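Local coordinates for periplasmic divalent cation tolerance protein (Synechococcus elongatus, PDB 6GDX) that is of unresolved physiological role, forms a PII-like trimer, and may carry or sense small molecules, while the copper binding assigned to its family remains uncertain, at residues V44-L49 against V62-I67; A50-E55 against Q98-S103; E82-F87 against L109-V114. All blocks are in the same frame, centred on the assembly; numbering follows the deposited sequence. Where two conformers were deposited one is given.

Contact 1: residues V44-L49 against V62-I67; sequences VEAQQL and VSITPI
Ala46 and Ile64 bring helix 43-55 and strand 61-73 closest together, with their CA atoms 6.8 Å apart. Helix 43-55 is the connection of a beta-alpha-beta crossover in a ferredoxin-like fold. It follows strand 33-40 and leads into strand 61-73, which runs parallel to it. Strand 76-90 fills the place between these two strands, so the crossover skips one position in the sheet. Within the helical segment, Gln48 N bonds to Val44 O and Leu49 N to Glu45 O.

No hydrogen bond joins the two segments, and the contact is apolar and buried. Both Ala46 and Ile64 direct CB toward the other segment. The methyl group of Ala46 lies against the two branches of Ile64. Ala46 CB is 3.8 Å from Ile64 CG2 and 3.9 Å from Ile64 CD1. A chi1 of -56° sets Ile64 CG1 beside the backbone N and CG2 beside the carbonyl carbon. The longer branch then runs out nearly straight, with chi2 164°. This carries CD1 past the methyl group to the helix backbone.

Gln47 adds a smaller apolar contact through the base of its side chain, where Gln47 CG is 4.2 Å from Ile64 CD1. Its amide is engaged across the subunit boundary, where NE2 bonds to Gln68 OE1 of the second subunit. Val62, Ser63 and Ile64 also pair in an antiparallel ladder with a strand of that subunit, so the sheet continues across the interface. Ile64 therefore belongs to a strand that carries the sheet into the trimer while its side chain packs under the helix. There Ile64 CD1 lies 3.7 Å from Ala46 O and 3.9 Å from Gln47 N.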
# COMPACT_ATOMS: atom_id res chain seq x y z
N VAL B 44 8.72 4.45 18.10
CA VAL B 44 8.39 3.78 19.35
C VAL B 44 6.88 3.55 19.50
O VAL B 44 6.46 2.47 19.89
CB VAL B 44 8.95 4.59 20.55
CG1 VAL B 44 8.33 4.14 21.87
CG2 VAL B 44 10.47 4.52 20.59
N GLU B 45 6.09 4.56 19.20
CA GLU B 45 4.65 4.38 19.26
C GLU B 45 4.18 3.23 18.36
O GLU B 45 3.31 2.43 18.74
CB GLU B 45 3.90 5.64 18.81
CG GLU B 45 3.89 6.79 19.80
CD GLU B 45 3.34 8.09 19.22
OE1 GLU B 45 3.21 8.25 17.98
OE2 GLU B 45 2.99 9.00 20.03
N ALA B 46 4.72 3.20 17.16
CA ALA B 46 4.31 2.19 16.20
C ALA B 46 4.69 0.80 16.67
O ALA B 46 3.90 -0.13 16.57
CB ALA B 46 4.90 2.47 14.85
N GLN B 47 5.91 0.66 17.18
CA GLN B 47 6.39 -0.65 17.62
C GLN B 47 5.52 -1.15 18.80
O GLN B 47 5.16 -2.31 18.85
CB GLN B 47 7.86 -0.55 18.04
CG GLN B 47 8.81 -0.32 16.90
CD GLN B 47 10.21 0.00 17.34
OE1 GLN B 47 10.43 0.52 18.45
NE2 GLN B 47 11.18 -0.30 16.48
N GLN B 48 5.20 -0.27 19.72
CA GLN B 48 4.41 -0.64 20.87
C GLN B 48 2.99 -1.02 20.48
O GLN B 48 2.42 -2.01 21.00
CB GLN B 48 4.45 0.49 21.90
CG GLN B 48 5.82 0.59 22.56
CD GLN B 48 5.94 1.65 23.64
OE1 GLN B 48 4.96 2.32 23.97
NE2 GLN B 48 7.14 1.80 24.20
N LEU B 49 2.39 -0.24 19.59
CA LEU B 49 1.01 -0.52 19.18
C LEU B 49 0.95 -1.82 18.39
O LEU B 49 0.02 -2.60 18.56
CB LEU B 49 0.47 0.63 18.36
CG LEU B 49 -1.02 0.67 18.06
CD1 LEU B 49 -1.80 0.84 19.35
CD2 LEU B 49 -1.33 1.80 17.08
N VAL B 62 1.77 -6.94 11.67
CA VAL B 62 1.67 -5.52 11.50
C VAL B 62 2.97 -5.03 10.92
O VAL B 62 4.04 -5.35 11.47
CB VAL B 62 1.40 -4.79 12.82
CG1 VAL B 62 1.17 -3.30 12.60
CG2 VAL B 62 0.23 -5.42 13.55
N SER B 63 2.92 -4.29 9.81
CA SER B 63 4.13 -3.69 9.26
C SER B 63 4.15 -2.21 9.57
O SER B 63 3.08 -1.53 9.65
CB SER B 63 4.20 -3.92 7.76
OG SER B 63 3.23 -3.17 7.06
N ILE B 64 5.35 -1.66 9.64
CA ILE B 64 5.59 -0.27 9.97
C ILE B 64 6.59 0.29 8.98
O ILE B 64 7.65 -0.31 8.75
CB ILE B 64 6.19 -0.18 11.37
CG1 ILE B 64 5.32 -0.85 12.44
CG2 ILE B 64 6.58 1.24 11.73
CD1 ILE B 64 6.06 -1.11 13.76
N THR B 65 6.28 1.46 8.42
CA THR B 65 7.07 2.13 7.37
C THR B 65 7.22 3.62 7.77
O THR B 65 6.19 4.23 7.93
CB THR B 65 6.22 2.05 5.99
OG1 THR B 65 5.87 0.67 5.71
CG2 THR B 65 6.98 2.59 4.87
N PRO B 66 8.42 4.24 7.79
CA PRO B 66 8.44 5.70 8.02
C PRO B 66 7.97 6.45 6.78
O PRO B 66 8.35 6.12 5.66
CB PRO B 66 9.93 5.98 8.28
CG PRO B 66 10.67 4.86 7.67
CD PRO B 66 9.77 3.66 7.71
N ILE B 67 7.14 7.47 7.01
CA ILE B 67 6.58 8.29 5.94
C ILE B 67 6.67 9.75 6.35
O ILE B 67 6.99 10.11 7.49
CB ILE B 67 5.11 7.92 5.63
CG1 ILE B 67 4.19 8.22 6.80
CG2 ILE B 67 5.01 6.47 5.16
CD1 ILE B 67 2.72 8.20 6.45

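Contact 2: residues A50-E55 against Q98-S103; sequences AQAAVE and QQWLQS
Trp100 reaches from helix 91-104 to Ala52 and Ala53 of helix 43-55, and makes all the close contacts between these segments. The nearest CA atoms, those of Ala53 and Trp100, are 8.4 Å apart. With CG anti to the backbone N (chi1 179°), the indole extends across this gap.

The tight part lies at the six-membered ring, and its buried end is Ala53. Ala53 CB is 3.7 Å from Trp100 CH2, and Trp100 CH2 also lies 3.5 Å from Ala53 N. Ala53 in turn packs on Phe87 of the sheet. The two methyl side chains are small, which probably lets the ring come close to the helix backbone.

The other end is nearer to solvent, since Ala52 and Trp100 are both partly exposed. Here Ala52 CB meets the ring edge in the ring plane, 3.7 Å from Trp100 CZ2. Ser103 OG turns back along its own helix and donates to Trp100 O at 2.9 Å. Trp100 O also accepts from Ser103 N at 3.1 Å. Trp100 thus joins the two helices that pack on one face of the sheet in the ferredoxin-like fold.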
# COMPACT_ATOMS: atom_id res chain seq x y z
N ALA B 50 1.93 -2.02 17.51
CA ALA B 50 1.97 -3.24 16.72
C ALA B 50 2.08 -4.47 17.61
O ALA B 50 1.35 -5.44 17.45
CB ALA B 50 3.12 -3.19 15.75
N GLN B 51 3.02 -4.42 18.55
CA GLN B 51 3.22 -5.54 19.46
C GLN B 51 1.95 -5.82 20.25
O GLN B 51 1.55 -6.99 20.41
CB GLN B 51 4.36 -5.20 20.41
CG GLN B 51 4.62 -6.26 21.46
CD GLN B 51 5.53 -7.35 20.96
OE1 GLN B 51 6.28 -7.16 20.00
NE2 GLN B 51 5.50 -8.49 21.63
N ALA B 52 1.30 -4.78 20.74
CA ALA B 52 0.12 -4.95 21.55
C ALA B 52 -1.03 -5.56 20.75
O ALA B 52 -1.82 -6.38 21.27
CB ALA B 52 -0.29 -3.62 22.19
N ALA B 53 -1.17 -5.17 19.49
CA ALA B 53 -2.27 -5.72 18.67
C ALA B 53 -2.06 -7.20 18.37
O ALA B 53 -3.03 -7.97 18.38
CB ALA B 53 -2.36 -4.93 17.37
N VAL B 54 -0.82 -7.59 18.09
CA VAL B 54 -0.51 -8.99 17.85
C VAL B 54 -0.71 -9.80 19.15
O VAL B 54 -1.28 -10.89 19.11
CB VAL B 54 0.88 -9.16 17.26
CG1 VAL B 54 1.17 -10.65 17.06
CG2 VAL B 54 0.97 -8.46 15.91
N GLU B 55 -0.29 -9.24 20.26
CA GLU B 55 -0.39 -9.91 21.55
C GLU B 55 -1.84 -10.19 21.91
O GLU B 55 -2.14 -11.22 22.54
CB GLU B 55 0.30 -9.08 22.63
CG GLU B 55 0.44 -9.78 23.97
CD GLU B 55 1.87 -9.67 24.51
OE1 GLU B 55 2.78 -10.36 23.99
OE2 GLU B 55 2.08 -8.87 25.43
N GLN B 98 -10.59 -2.22 15.27
CA GLN B 98 -10.91 -0.78 15.19
C GLN B 98 -11.33 -0.22 16.56
O GLN B 98 -10.91 0.87 16.95
CB GLN B 98 -11.98 -0.51 14.12
CG GLN B 98 -12.62 0.88 14.13
CD GLN B 98 -11.61 2.01 14.12
OE1 GLN B 98 -10.50 1.87 13.62
NE2 GLN B 98 -12.01 3.15 14.66
N GLN B 99 -12.15 -0.99 17.27
CA GLN B 99 -12.62 -0.58 18.60
C GLN B 99 -11.44 -0.47 19.57
O GLN B 99 -11.34 0.50 20.34
CB GLN B 99 -13.64 -1.58 19.14
N TRP B 100 -10.53 -1.43 19.50
CA TRP B 100 -9.34 -1.43 20.34
C TRP B 100 -8.45 -0.25 20.00
O TRP B 100 -7.95 0.43 20.90
CB TRP B 100 -8.62 -2.76 20.16
CG TRP B 100 -7.39 -2.98 20.90
CD1 TRP B 100 -7.24 -3.54 22.13
CD2 TRP B 100 -6.08 -2.74 20.40
NE1 TRP B 100 -5.92 -3.63 22.44
CE2 TRP B 100 -5.19 -3.14 21.38
CE3 TRP B 100 -5.58 -2.22 19.18
CZ2 TRP B 100 -3.81 -3.05 21.21
CZ3 TRP B 100 -4.23 -2.12 19.02
CH2 TRP B 100 -3.35 -2.51 20.03
N LEU B 101 -8.31 0.06 18.71
CA LEU B 101 -7.61 1.29 18.31
C LEU B 101 -8.24 2.57 18.85
O LEU B 101 -7.48 3.51 19.21
CB LEU B 101 -7.49 1.36 16.79
CG LEU B 101 -6.54 0.33 16.23
CD1 LEU B 101 -6.70 0.28 14.73
CD2 LEU B 101 -5.10 0.63 16.56
N GLN B 102 -9.56 2.60 19.02
CA GLN B 102 -10.25 3.76 19.60
C GLN B 102 -9.65 4.10 20.97
O GLN B 102 -9.50 5.27 21.33
CB GLN B 102 -11.77 3.53 19.74
N SER B 103 -9.26 3.07 21.73
CA SER B 103 -8.69 3.24 23.07
C SER B 103 -7.18 3.30 23.13
O SER B 103 -6.64 3.93 24.02
CB SER B 103 -9.17 2.12 24.01
OG SER B 103 -8.66 0.85 23.66

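Contact 3: residues E82-F87 against L109-V114; sequences EQQMSF and LPECLV. With BTB (2-[bis-(2-hydroxy-ethyl)-amino]-2-hydroxymethyl-propane-1,3-diol), chain E.
Gln84 NE2 donates to Glu111 OE1 at 3.0 Å, and more weakly to Met85 O at 3.4 Å. The bond to Glu111 is nearly straight, with an N-H...O angle of 177°. The carboxylate oxygen lies in the amide plane and is met nearly along its C-O axis. The amide and carboxylate planes are 18° apart, while the two side chains cross at about a right angle. Gln84 bends at chi2, 72°, and Glu111 stays extended beyond CG to meet it. Two conformers of Glu111 were deposited, and this geometry belongs to the one described.

A water completes a ring between the two groups. It donates to Gln84 OE1 and to Glu111 OE2, both at 2.7 Å. In this conformer the amide of Gln84 is bonded through both NE2 and OE1, which would limit its rotation. The bridge passes over strand 33-40, which separates strands 76-90 and 113-115 in the sheet, and Gln84 packs on Leu37 and Thr39 there.

A Bis-Tris molecule, probably from the crystallisation liquor, lies beside this bridge. Its O3 donates to Leu109 O at 2.7 Å, and its O8 makes a weak bond to Glu82 OE2 at 3.4 Å. Ser69 and Thr39 hold Glu82 OE1, and Tyr107 OH binds OE2. Tyr124 OH of the third subunit also bonds to the ligand, and Leu113 and Val114 pair with a strand of that subunit. Such an intersubunit cleft is consistent with the effector-binding clefts of the PII superfamily.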
# COMPACT_ATOMS: atom_id res chain seq x y z
N GLU B 82 5.73 10.58 10.14
CA GLU B 82 4.82 9.61 10.76
C GLU B 82 5.32 8.22 10.44
O GLU B 82 6.27 8.01 9.68
CB GLU B 82 3.38 9.82 10.29
CG GLU B 82 2.72 11.09 10.77
CD GLU B 82 1.22 11.11 10.56
OE1 GLU B 82 0.78 10.64 9.51
OE2 GLU B 82 0.48 11.62 11.46
N GLN B 83 4.66 7.25 11.06
CA GLN B 83 4.89 5.84 10.75
C GLN B 83 3.59 5.32 10.17
O GLN B 83 2.54 5.37 10.84
CB GLN B 83 5.21 5.05 12.00
CG GLN B 83 6.47 5.56 12.71
CD GLN B 83 7.75 5.19 12.00
OE1 GLN B 83 7.91 4.08 11.51
NE2 GLN B 83 8.69 6.11 11.96
N GLN B 84 3.63 4.81 8.95
CA GLN B 84 2.50 4.12 8.37
C GLN B 84 2.46 2.70 8.91
O GLN B 84 3.45 1.97 8.84
CB GLN B 84 2.63 4.07 6.84
CG GLN B 84 1.49 3.38 6.11
CD GLN B 84 0.25 4.22 6.16
OE1 GLN B 84 0.25 5.34 5.64
NE2 GLN B 84 -0.81 3.73 6.80
N MET B 85 1.30 2.29 9.38
CA MET B 85 1.08 0.95 9.88
C MET B 85 0.06 0.22 9.02
O MET B 85 -0.92 0.83 8.56
CB MET B 85 0.59 1.02 11.32
CG MET B 85 1.52 1.81 12.21
SD MET B 85 1.03 1.79 13.96
CE MET B 85 1.38 0.08 14.35
N SER B 86 0.31 -1.05 8.79
CA SER B 86 -0.60 -1.92 8.06
C SER B 86 -0.83 -3.17 8.89
O SER B 86 0.09 -3.97 9.10
CB SER B 86 -0.01 -2.28 6.71
OG SER B 86 -0.76 -3.26 6.06
N PHE B 87 -2.04 -3.32 9.36
CA PHE B 87 -2.46 -4.43 10.21
C PHE B 87 -3.14 -5.47 9.33
O PHE B 87 -4.15 -5.19 8.66
CB PHE B 87 -3.48 -3.98 11.27
CG PHE B 87 -2.94 -3.04 12.32
CD1 PHE B 87 -2.69 -1.70 12.04
CD2 PHE B 87 -2.73 -3.47 13.61
CE1 PHE B 87 -2.20 -0.85 13.00
CE2 PHE B 87 -2.26 -2.61 14.59
CZ PHE B 87 -2.02 -1.29 14.30
N LEU B 109 -7.98 11.20 16.71
CA LEU B 109 -8.72 10.93 15.47
C LEU B 109 -7.73 10.30 14.48
O LEU B 109 -7.14 10.97 13.64
CB LEU B 109 -9.33 12.21 14.91
CG LEU B 109 -10.53 12.01 13.98
CD1 LEU B 109 -11.00 13.37 13.48
CD2 LEU B 109 -10.25 11.10 12.78
N PRO B 110 -7.50 8.99 14.61
CA PRO B 110 -6.54 8.33 13.77
C PRO B 110 -7.00 8.15 12.33
O PRO B 110 -8.21 7.99 12.07
CB PRO B 110 -6.43 6.93 14.41
CG PRO B 110 -7.18 6.89 15.64
CD PRO B 110 -8.05 8.10 15.66
N GLU B 111 -6.07 8.08 11.40
CA GLU B 111 -6.35 7.52 10.08
C GLU B 111 -6.94 6.14 10.25
O GLU B 111 -6.53 5.35 11.10
CB GLU B 111 -5.06 7.42 9.22
CG GLU B 111 -5.21 6.65 7.88
CD GLU B 111 -3.90 6.54 7.07
OE1 GLU B 111 -3.32 5.40 6.94
OE2 GLU B 111 -3.46 7.60 6.51
N CYS B 112 -7.92 5.83 9.43
CA CYS B 112 -8.48 4.48 9.39
C CYS B 112 -8.95 4.22 7.98
O CYS B 112 -9.96 4.78 7.55
CB CYS B 112 -9.64 4.34 10.35
SG CYS B 112 -10.40 2.69 10.30
N LEU B 113 -8.20 3.42 7.24
CA LEU B 113 -8.59 3.04 5.90
C LEU B 113 -8.38 1.55 5.76
O LEU B 113 -7.31 1.05 6.12
CB LEU B 113 -7.78 3.76 4.87
CG LEU B 113 -8.04 5.27 4.79
CD1 LEU B 113 -7.07 5.86 3.82
CD2 LEU B 113 -9.46 5.59 4.34
N VAL B 114 -9.38 0.82 5.28
CA VAL B 114 -9.31 -0.62 5.21
C VAL B 114 -9.35 -1.06 3.77
O VAL B 114 -10.25 -0.64 3.03
CB VAL B 114 -10.43 -1.25 6.00
CG1 VAL B 114 -10.32 -2.77 5.98
CG2 VAL B 114 -10.44 -0.74 7.43
C1 BTB E . -6.56 15.37 11.04
O1 BTB E . -5.55 16.37 11.16
C2 BTB E . -5.97 13.99 11.33
C3 BTB E . -7.08 12.95 11.06
O3 BTB E . -6.55 11.61 11.08
C4 BTB E . -5.53 13.88 12.77
O4 BTB E . -6.60 14.18 13.64
N BTB E . -4.81 13.64 10.44
C5 BTB E . -5.06 14.01 9.01
C6 BTB E . -4.23 13.18 8.06
O6 BTB E . -4.74 11.84 8.05
C7 BTB E . -3.46 14.13 10.83
C8 BTB E . -2.71 13.04 11.60
O8 BTB E . -2.85 11.73 11.00
O HOH W 1 -1.13 7.57 5.21

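Overall arrangement
Contacts 1 and 2 share helix 43-55, with centres about 12 Å apart. Val62 CG1 touches Ala50 CB at 3.7 Å, and Leu49 O lies 3.7 Å from Trp100 CH2. Contacts 1 and 3 have centres about 10 Å apart and meet in neighbouring strands, where Thr65 O and Gln84 N are 2.8 Å apart. Phe87 links contact 3 to contact 2 through Phe87 CE2, 3.6 Å from Ala53 CB. The helices thus pack on one face of the sheet. Leu109 of contact 3 bonds to the Bis-Tris molecule, and Glu82 does so weakly. Contact 1 adjoins both other subunits, and the ligand cleft of contact 3 is completed by the third.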